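Local coordinates for heme peroxidase (Bacteroides thetaiotaomicron, PDB 2GVK), which probably uses a bound heme to reduce hydrogen peroxide and oxidise dyes and other substrates, as a dye-decolorizing peroxidase of the dimeric alpha+beta-barrel (ferredoxin-like) superfamily, at residues F9-A18 against P169-E177; T142-I153 against R246-T254. All blocks are in the same frame, centred on the assembly; numbering follows the deposited sequence.

Contact 1 (F9-A18 against P169-E177); sequences FGGHIPQDVA and PYHFAVIGE. With EDO (1,2-ethanediol), chain K.
Two methyl groups, Val174 CG1 on the Phe9 ring and Ala18 CB on the Tyr170 ring, carry this contact, each from the opposite segment. It joins the loop ahead of the first strand of this dimeric alpha+beta-barrel (ferredoxin-like) fold to helix 169-173 in the C-terminal half. Val174 CG1 stands over the centre of the Phe9 ring, 3.5 Å from its centroid and almost on the ring normal, a CH-pi contact. Phe9 CZ reaches the base of the neighbouring side chain, 3.9 Å from Tyr170 CB. The second CH-pi contact puts Ala18 CB 3.7 Å from the centroid of the Tyr170 ring, and the same methyl also rests on Pro169 CB.

Val174, the first residue to leave the helix, serves two sides at once. With CG1 anti to the backbone N (chi1 -179°) that branch goes to Phe9, while CG2 turns to Val17 CG2, 3.7 Å away, and to Pro14 CB. Pro14 CG approaches Tyr170 CE1 at 4.0 Å, the two side chains crossing at about a right angle. Val17 CG2 completes this apolar layer against Ala173 CB.

Further out, a type I' turn from Phe9 to His12, with its His12 N to Phe9 O bond and glycines at both central positions, folds the chain back so that Phe9 and Pro14 lie on the same partner. Gln15 ties the loop to Met69 N and Pro307 O. On the helix, an ethanediol probably from the crystallisation liquor, which also bonds Ser268 OG, donates through its O2 to His171 O at 2.7 Å.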
# COMPACT_ATOMS: atom_id res chain seq x y z
N PHE A 9 4.48 32.87 -13.58
CA PHE A 9 4.20 33.60 -12.30
C PHE A 9 5.41 34.43 -11.86
O PHE A 9 5.72 34.51 -10.67
CB PHE A 9 3.82 32.61 -11.21
CG PHE A 9 2.71 31.66 -11.62
CD1 PHE A 9 1.52 32.16 -12.20
CD2 PHE A 9 2.86 30.27 -11.44
CE1 PHE A 9 0.50 31.28 -12.61
CE2 PHE A 9 1.83 29.39 -11.83
CZ PHE A 9 0.65 29.90 -12.43
N GLY A 10 6.07 35.05 -12.84
CA GLY A 10 7.25 35.87 -12.59
C GLY A 10 8.39 35.11 -11.92
O GLY A 10 9.26 35.71 -11.29
N GLY A 11 8.39 33.78 -12.07
CA GLY A 11 9.40 32.94 -11.45
C GLY A 11 9.14 32.68 -9.96
O GLY A 11 10.01 32.21 -9.25
N HIS A 12 7.94 32.97 -9.51
CA HIS A 12 7.60 32.77 -8.11
C HIS A 12 6.90 31.43 -7.93
O HIS A 12 5.98 31.10 -8.66
CB HIS A 12 6.69 33.89 -7.61
CG HIS A 12 7.29 35.26 -7.77
ND1 HIS A 12 8.37 35.68 -7.03
CD2 HIS A 12 6.93 36.29 -8.56
CE1 HIS A 12 8.67 36.92 -7.38
NE2 HIS A 12 7.81 37.32 -8.31
N ILE A 13 7.34 30.67 -6.94
CA ILE A 13 6.75 29.38 -6.62
C ILE A 13 5.52 29.59 -5.73
O ILE A 13 5.63 30.15 -4.64
CB ILE A 13 7.76 28.47 -5.87
CG1 ILE A 13 9.13 28.48 -6.56
CG2 ILE A 13 7.21 27.04 -5.72
CD1 ILE A 13 9.08 28.09 -8.02
N PRO A 14 4.35 29.11 -6.18
CA PRO A 14 3.16 29.25 -5.36
C PRO A 14 3.11 28.24 -4.23
O PRO A 14 3.78 27.22 -4.28
CB PRO A 14 2.03 28.96 -6.34
CG PRO A 14 2.60 28.02 -7.30
CD PRO A 14 4.05 28.44 -7.46
N GLN A 15 2.35 28.55 -3.21
CA GLN A 15 2.02 27.58 -2.21
C GLN A 15 1.12 26.52 -2.87
O GLN A 15 0.73 26.66 -4.03
CB GLN A 15 1.30 28.24 -1.03
CG GLN A 15 2.22 29.15 -0.17
CD GLN A 15 1.53 29.61 1.09
OE1 GLN A 15 1.06 28.80 1.86
NE2 GLN A 15 1.58 30.91 1.37
N ASP A 16 0.72 25.49 -2.10
CA ASP A 16 -0.03 24.37 -2.63
C ASP A 16 -1.51 24.73 -2.79
O ASP A 16 -2.37 24.17 -2.11
CB ASP A 16 0.14 23.16 -1.69
CG ASP A 16 -0.33 21.85 -2.33
OD1 ASP A 16 -0.27 21.73 -3.57
OD2 ASP A 16 -0.71 20.94 -1.57
N VAL A 17 -1.79 25.59 -3.73
CA VAL A 17 -3.12 26.10 -3.92
C VAL A 17 -3.89 25.36 -5.00
O VAL A 17 -5.08 25.60 -5.22
CB VAL A 17 -3.07 27.60 -4.27
CG1 VAL A 17 -2.42 28.38 -3.14
CG2 VAL A 17 -2.33 27.81 -5.57
N ALA A 18 -3.22 24.44 -5.67
CA ALA A 18 -3.86 23.64 -6.67
C ALA A 18 -3.73 22.20 -6.29
O ALA A 18 -3.85 21.34 -7.13
CB ALA A 18 -3.24 23.88 -8.00
N PRO A 169 -4.58 23.53 -13.33
CA PRO A 169 -5.24 24.19 -12.19
C PRO A 169 -4.49 25.42 -11.68
O PRO A 169 -5.12 26.34 -11.18
CB PRO A 169 -5.29 23.11 -11.12
CG PRO A 169 -4.26 22.10 -11.55
CD PRO A 169 -4.18 22.16 -13.01
N TYR A 170 -3.17 25.46 -11.83
CA TYR A 170 -2.39 26.66 -11.41
C TYR A 170 -2.79 27.91 -12.18
O TYR A 170 -2.74 29.02 -11.64
CB TYR A 170 -0.89 26.42 -11.55
CG TYR A 170 -0.38 25.47 -10.54
CD1 TYR A 170 -0.16 25.86 -9.24
CD2 TYR A 170 -0.18 24.13 -10.87
CE1 TYR A 170 0.26 24.99 -8.30
CE2 TYR A 170 0.25 23.24 -9.93
CZ TYR A 170 0.48 23.67 -8.64
OH TYR A 170 0.93 22.78 -7.68
N HIS A 171 -3.17 27.75 -13.43
CA HIS A 171 -3.60 28.85 -14.22
C HIS A 171 -4.81 29.55 -13.59
O HIS A 171 -4.98 30.76 -13.72
CB HIS A 171 -3.94 28.39 -15.64
CG HIS A 171 -4.61 29.44 -16.46
ND1 HIS A 171 -3.95 30.55 -16.94
CD2 HIS A 171 -5.89 29.54 -16.90
CE1 HIS A 171 -4.80 31.30 -17.62
NE2 HIS A 171 -5.98 30.71 -17.61
N PHE A 172 -5.65 28.78 -12.92
CA PHE A 172 -6.89 29.29 -12.35
C PHE A 172 -6.79 29.65 -10.88
O PHE A 172 -7.61 30.39 -10.37
CB PHE A 172 -8.01 28.27 -12.54
CG PHE A 172 -8.35 28.02 -13.96
CD1 PHE A 172 -9.18 28.89 -14.65
CD2 PHE A 172 -7.74 26.98 -14.65
CE1 PHE A 172 -9.45 28.69 -15.97
CE2 PHE A 172 -8.01 26.78 -15.98
CZ PHE A 172 -8.87 27.61 -16.64
N ALA A 173 -5.76 29.15 -10.22
CA ALA A 173 -5.60 29.36 -8.79
C ALA A 173 -4.57 30.43 -8.44
O ALA A 173 -4.57 30.94 -7.32
CB ALA A 173 -5.22 28.03 -8.10
N VAL A 174 -3.68 30.73 -9.38
CA VAL A 174 -2.51 31.55 -9.08
C VAL A 174 -2.51 32.90 -9.82
O VAL A 174 -2.70 32.96 -11.01
CB VAL A 174 -1.19 30.78 -9.41
CG1 VAL A 174 0.04 31.62 -9.06
CG2 VAL A 174 -1.13 29.45 -8.66
N ILE A 175 -2.28 33.97 -9.07
CA ILE A 175 -2.12 35.32 -9.62
C ILE A 175 -0.97 35.35 -10.61
O ILE A 175 0.14 34.85 -10.33
CB ILE A 175 -1.84 36.33 -8.50
CG1 ILE A 175 -3.03 36.40 -7.53
CG2 ILE A 175 -1.56 37.73 -9.08
CD1 ILE A 175 -2.72 37.17 -6.23
N GLY A 176 -1.22 35.97 -11.77
CA GLY A 176 -0.19 36.14 -12.78
C GLY A 176 0.26 37.58 -12.96
O GLY A 176 0.20 38.41 -12.04
N GLU A 177 0.70 37.90 -14.16
CA GLU A 177 1.35 39.17 -14.39
C GLU A 177 0.37 40.37 -14.40
O GLU A 177 0.82 41.52 -14.38
CB GLU A 177 2.18 39.10 -15.67
CG GLU A 177 3.42 38.15 -15.50
CD GLU A 177 4.37 38.60 -14.33
OE1 GLU A 177 5.08 39.62 -14.50
OE2 GLU A 177 4.42 37.90 -13.29
C1 EDO K . -9.16 32.87 -15.06
O1 EDO K . -9.19 34.32 -14.92
C2 EDO K . -7.77 32.41 -15.46
O2 EDO K . -6.87 32.58 -14.36

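Contact 2 (T142-I153 against R246-T254); sequences THGFRYMDGKAI and RANMPFANT. With EDO (1,2-ethanediol), chain H.
Phe145 N donates to Pro250 O at 3.3 Å with an angle of 147°, the one direct hydrogen bond between these segments. They lie on strands 136-145 and 245-253, the two outermost of the eight-stranded sheet, whose meeting is consistent with closure of the barrel this fold forms; at 112° the short strand axes are too steeply crossed for a ladder. Gly144 CA adds a CA-H...O contact to the same carbonyl, 3.1 Å from Pro250 O. Water 1 bridges His143 O and Ala252 N, and water 2 links Asn248 O to Ile153 N.

The apolar part centres on Pro250. Phe145 CG takes the position between backbone N and carbonyl carbon (chi1 53°), folding the ring back so that Pro250 CB sits over one face, toward the rim, 3.7 Å from CZ of Phe145. Phe122 of the third subunit also meets that ring. Ile153 CB packs on Pro250 CB, and Thr142 CG2 lies over one face of the Phe251 ring.

At the other end, Asn248 ND2 bonds Asp158 OD2 and, at 3.0 Å, O2 of an ethanediol probably from the crystallisation liquor, which Arg246 NH1 grips weakly. A leucine in place of Asn248 would probably leave the Asp158 carboxylate without this N-H and take from the diol the straighter of its two bonds here. One direct bond, two water bridges and packing on Pro250 join the segments, and leaving Phe145 O buried without a partner probably carries some energetic cost.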
# COMPACT_ATOMS: atom_id res chain seq x y z
N THR A 142 -11.74 23.57 12.39
CA THR A 142 -12.59 22.52 11.88
C THR A 142 -11.73 21.40 11.33
O THR A 142 -10.73 21.64 10.62
CB THR A 142 -13.54 23.04 10.77
OG1 THR A 142 -14.37 24.08 11.30
CG2 THR A 142 -14.41 21.92 10.24
N HIS A 143 -12.09 20.17 11.69
CA HIS A 143 -11.41 19.00 11.18
C HIS A 143 -12.27 18.34 10.14
O HIS A 143 -13.44 18.07 10.38
CB HIS A 143 -11.13 18.02 12.30
CG HIS A 143 -10.29 18.58 13.39
ND1 HIS A 143 -10.20 17.99 14.62
CD2 HIS A 143 -9.55 19.71 13.45
CE1 HIS A 143 -9.40 18.72 15.39
NE2 HIS A 143 -9.01 19.77 14.70
N GLY A 144 -11.68 18.04 9.00
CA GLY A 144 -12.41 17.41 7.90
C GLY A 144 -11.81 16.08 7.50
O GLY A 144 -10.73 15.70 7.96
N PHE A 145 -12.53 15.35 6.65
CA PHE A 145 -12.09 14.04 6.21
C PHE A 145 -12.59 13.80 4.82
O PHE A 145 -13.65 14.29 4.44
CB PHE A 145 -12.64 12.94 7.14
CG PHE A 145 -14.13 13.00 7.33
CD1 PHE A 145 -14.68 13.78 8.32
CD2 PHE A 145 -14.98 12.30 6.48
CE1 PHE A 145 -16.06 13.87 8.46
CE2 PHE A 145 -16.32 12.38 6.63
CZ PHE A 145 -16.88 13.16 7.61
N ARG A 146 -11.85 13.01 4.06
CA ARG A 146 -12.32 12.54 2.76
C ARG A 146 -13.36 11.46 3.00
O ARG A 146 -13.20 10.58 3.86
CB ARG A 146 -11.16 11.99 1.94
CG ARG A 146 -11.51 11.70 0.50
CD ARG A 146 -10.27 11.22 -0.26
NE ARG A 146 -10.61 10.62 -1.56
CZ ARG A 146 -10.82 11.32 -2.63
NH1 ARG A 146 -10.76 12.63 -2.57
NH2 ARG A 146 -11.13 10.72 -3.78
N TYR A 147 -14.44 11.54 2.26
CA TYR A 147 -15.57 10.68 2.47
C TYR A 147 -15.77 9.81 1.23
O TYR A 147 -16.16 10.29 0.17
CB TYR A 147 -16.83 11.54 2.75
CG TYR A 147 -18.11 10.78 2.92
CD1 TYR A 147 -18.16 9.65 3.71
CD2 TYR A 147 -19.30 11.29 2.42
CE1 TYR A 147 -19.37 8.95 3.89
CE2 TYR A 147 -20.49 10.61 2.60
CZ TYR A 147 -20.53 9.46 3.35
OH TYR A 147 -21.71 8.81 3.52
N MSE A 148 -15.42 8.53 1.37
CA MSE A 148 -15.56 7.59 0.27
C MSE A 148 -14.72 8.07 -0.93
O MSE A 148 -13.60 8.57 -0.75
CB MSE A 148 -17.05 7.43 -0.12
CG MSE A 148 -17.98 7.15 1.07
SE MSE A 148 -17.71 5.34 1.67
CE MSE A 148 -18.42 5.45 3.57
N ASP A 149 -15.30 8.00 -2.12
CA ASP A 149 -14.59 8.35 -3.35
C ASP A 149 -14.72 9.83 -3.65
O ASP A 149 -15.21 10.23 -4.74
CB ASP A 149 -15.09 7.50 -4.55
CG ASP A 149 -16.60 7.65 -4.81
OD1 ASP A 149 -17.35 7.89 -3.84
OD2 ASP A 149 -17.04 7.46 -5.98
N GLY A 150 -14.35 10.66 -2.68
CA GLY A 150 -14.38 12.11 -2.86
C GLY A 150 -15.76 12.72 -2.79
O GLY A 150 -16.00 13.79 -3.35
N LYS A 151 -16.66 12.08 -2.04
CA LYS A 151 -18.01 12.61 -1.86
C LYS A 151 -18.04 13.77 -0.89
O LYS A 151 -17.32 13.79 0.11
CB LYS A 151 -18.96 11.52 -1.35
CG LYS A 151 -19.13 10.34 -2.28
CD LYS A 151 -20.17 9.37 -1.74
CE LYS A 151 -20.03 7.95 -2.33
NZ LYS A 151 -20.13 7.93 -3.82
N ALA A 152 -18.89 14.74 -1.19
CA ALA A 152 -19.30 15.70 -0.22
C ALA A 152 -20.23 14.99 0.78
O ALA A 152 -20.72 13.89 0.52
CB ALA A 152 -20.01 16.87 -0.88
N ILE A 153 -20.48 15.62 1.90
CA ILE A 153 -21.20 14.98 2.98
C ILE A 153 -22.69 14.72 2.59
O ILE A 153 -23.35 13.88 3.19
CB ILE A 153 -21.08 15.83 4.27
CG1 ILE A 153 -21.30 14.97 5.52
CG2 ILE A 153 -22.01 17.02 4.22
CD1 ILE A 153 -20.83 15.64 6.79
N ARG A 246 -11.51 24.25 -5.96
CA ARG A 246 -12.38 24.19 -4.79
C ARG A 246 -12.19 22.88 -4.04
O ARG A 246 -12.03 21.82 -4.65
CB ARG A 246 -13.84 24.36 -5.20
CG ARG A 246 -14.14 25.66 -5.92
CD ARG A 246 -15.61 25.89 -6.21
NE ARG A 246 -15.99 25.45 -7.54
CZ ARG A 246 -17.23 25.15 -7.91
NH1 ARG A 246 -18.22 25.24 -7.03
NH2 ARG A 246 -17.48 24.75 -9.15
N ALA A 247 -12.27 22.94 -2.71
CA ALA A 247 -12.79 21.81 -1.92
C ALA A 247 -14.16 22.09 -1.29
O ALA A 247 -14.53 23.24 -1.06
CB ALA A 247 -11.79 21.38 -0.87
N ASN A 248 -14.90 21.02 -1.04
CA ASN A 248 -16.02 21.04 -0.11
C ASN A 248 -15.90 19.91 0.91
O ASN A 248 -16.57 18.87 0.78
CB ASN A 248 -17.34 20.92 -0.87
CG ASN A 248 -17.70 22.19 -1.62
OD1 ASN A 248 -18.35 23.08 -1.08
ND2 ASN A 248 -17.27 22.28 -2.86
N MSE A 249 -15.05 20.12 1.91
CA MSE A 249 -14.61 19.05 2.81
C MSE A 249 -15.66 18.79 3.87
O MSE A 249 -16.10 19.70 4.55
CB MSE A 249 -13.30 19.43 3.49
CG MSE A 249 -12.12 19.57 2.55
SE MSE A 249 -12.01 18.06 1.32
CE MSE A 249 -11.25 16.78 2.48
N PRO A 250 -16.05 17.53 4.00
CA PRO A 250 -16.98 17.14 5.04
C PRO A 250 -16.43 17.39 6.45
O PRO A 250 -15.26 17.19 6.71
CB PRO A 250 -17.14 15.63 4.81
CG PRO A 250 -16.76 15.39 3.44
CD PRO A 250 -15.77 16.42 3.07
N PHE A 251 -17.31 17.81 7.35
CA PHE A 251 -17.04 17.77 8.79
C PHE A 251 -18.33 17.45 9.52
O PHE A 251 -19.44 17.69 8.99
CB PHE A 251 -16.42 19.07 9.30
CG PHE A 251 -17.35 20.25 9.25
CD1 PHE A 251 -17.38 21.08 8.14
CD2 PHE A 251 -18.09 20.59 10.35
CE1 PHE A 251 -18.20 22.23 8.13
CE2 PHE A 251 -18.91 21.71 10.34
CZ PHE A 251 -18.94 22.54 9.21
N ALA A 252 -18.23 16.83 10.69
CA ALA A 252 -19.43 16.44 11.41
C ALA A 252 -19.22 16.09 12.83
O ALA A 252 -18.16 15.56 13.20
CB ALA A 252 -20.09 15.24 10.71
N ASN A 253 -20.25 16.37 13.63
CA ASN A 253 -20.41 15.80 14.97
C ASN A 253 -21.76 15.10 14.98
O ASN A 253 -22.77 15.70 15.31
CB ASN A 253 -20.36 16.90 16.05
CG ASN A 253 -20.49 16.34 17.47
OD1 ASN A 253 -21.16 15.32 17.69
ND2 ASN A 253 -19.86 17.03 18.45
N THR A 254 -21.79 13.85 14.50
CA THR A 254 -23.05 13.15 14.29
C THR A 254 -23.86 12.95 15.57
O THR A 254 -25.06 12.88 15.53
CB THR A 254 -22.83 11.79 13.62
OG1 THR A 254 -21.97 10.99 14.43
CG2 THR A 254 -22.20 11.98 12.25
C1 EDO H . -19.41 26.87 -3.69
O1 EDO H . -19.48 27.82 -2.58
C2 EDO H . -19.48 25.41 -3.18
O2 EDO H . -18.86 24.50 -4.16
O HOH W 1 -15.37 16.52 11.53
O HOH W 2 -18.99 18.05 2.29

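The segments of the two contacts alternate along the chain, 9-18, 142-153, 169-177, then 246-254, and helix 169-173 is the next regular element after strand 136-145. Their centres lie 25 Å apart on opposite sides of the chain's centre; nearest atoms are about 7 Å apart and do not touch. Contact 2 is the one near the likely active site: Asp158 belongs to a GxxDG sequence, and with Arg246 and Asn248 it probably lines the distal heme side, as in related enzymes. An acetic acid, probably from the crystallisation liquor, about 3 Å from the Asn248 side chain is consistent with a pocket there. Contact 1 lies apart from this presumed heme pocket.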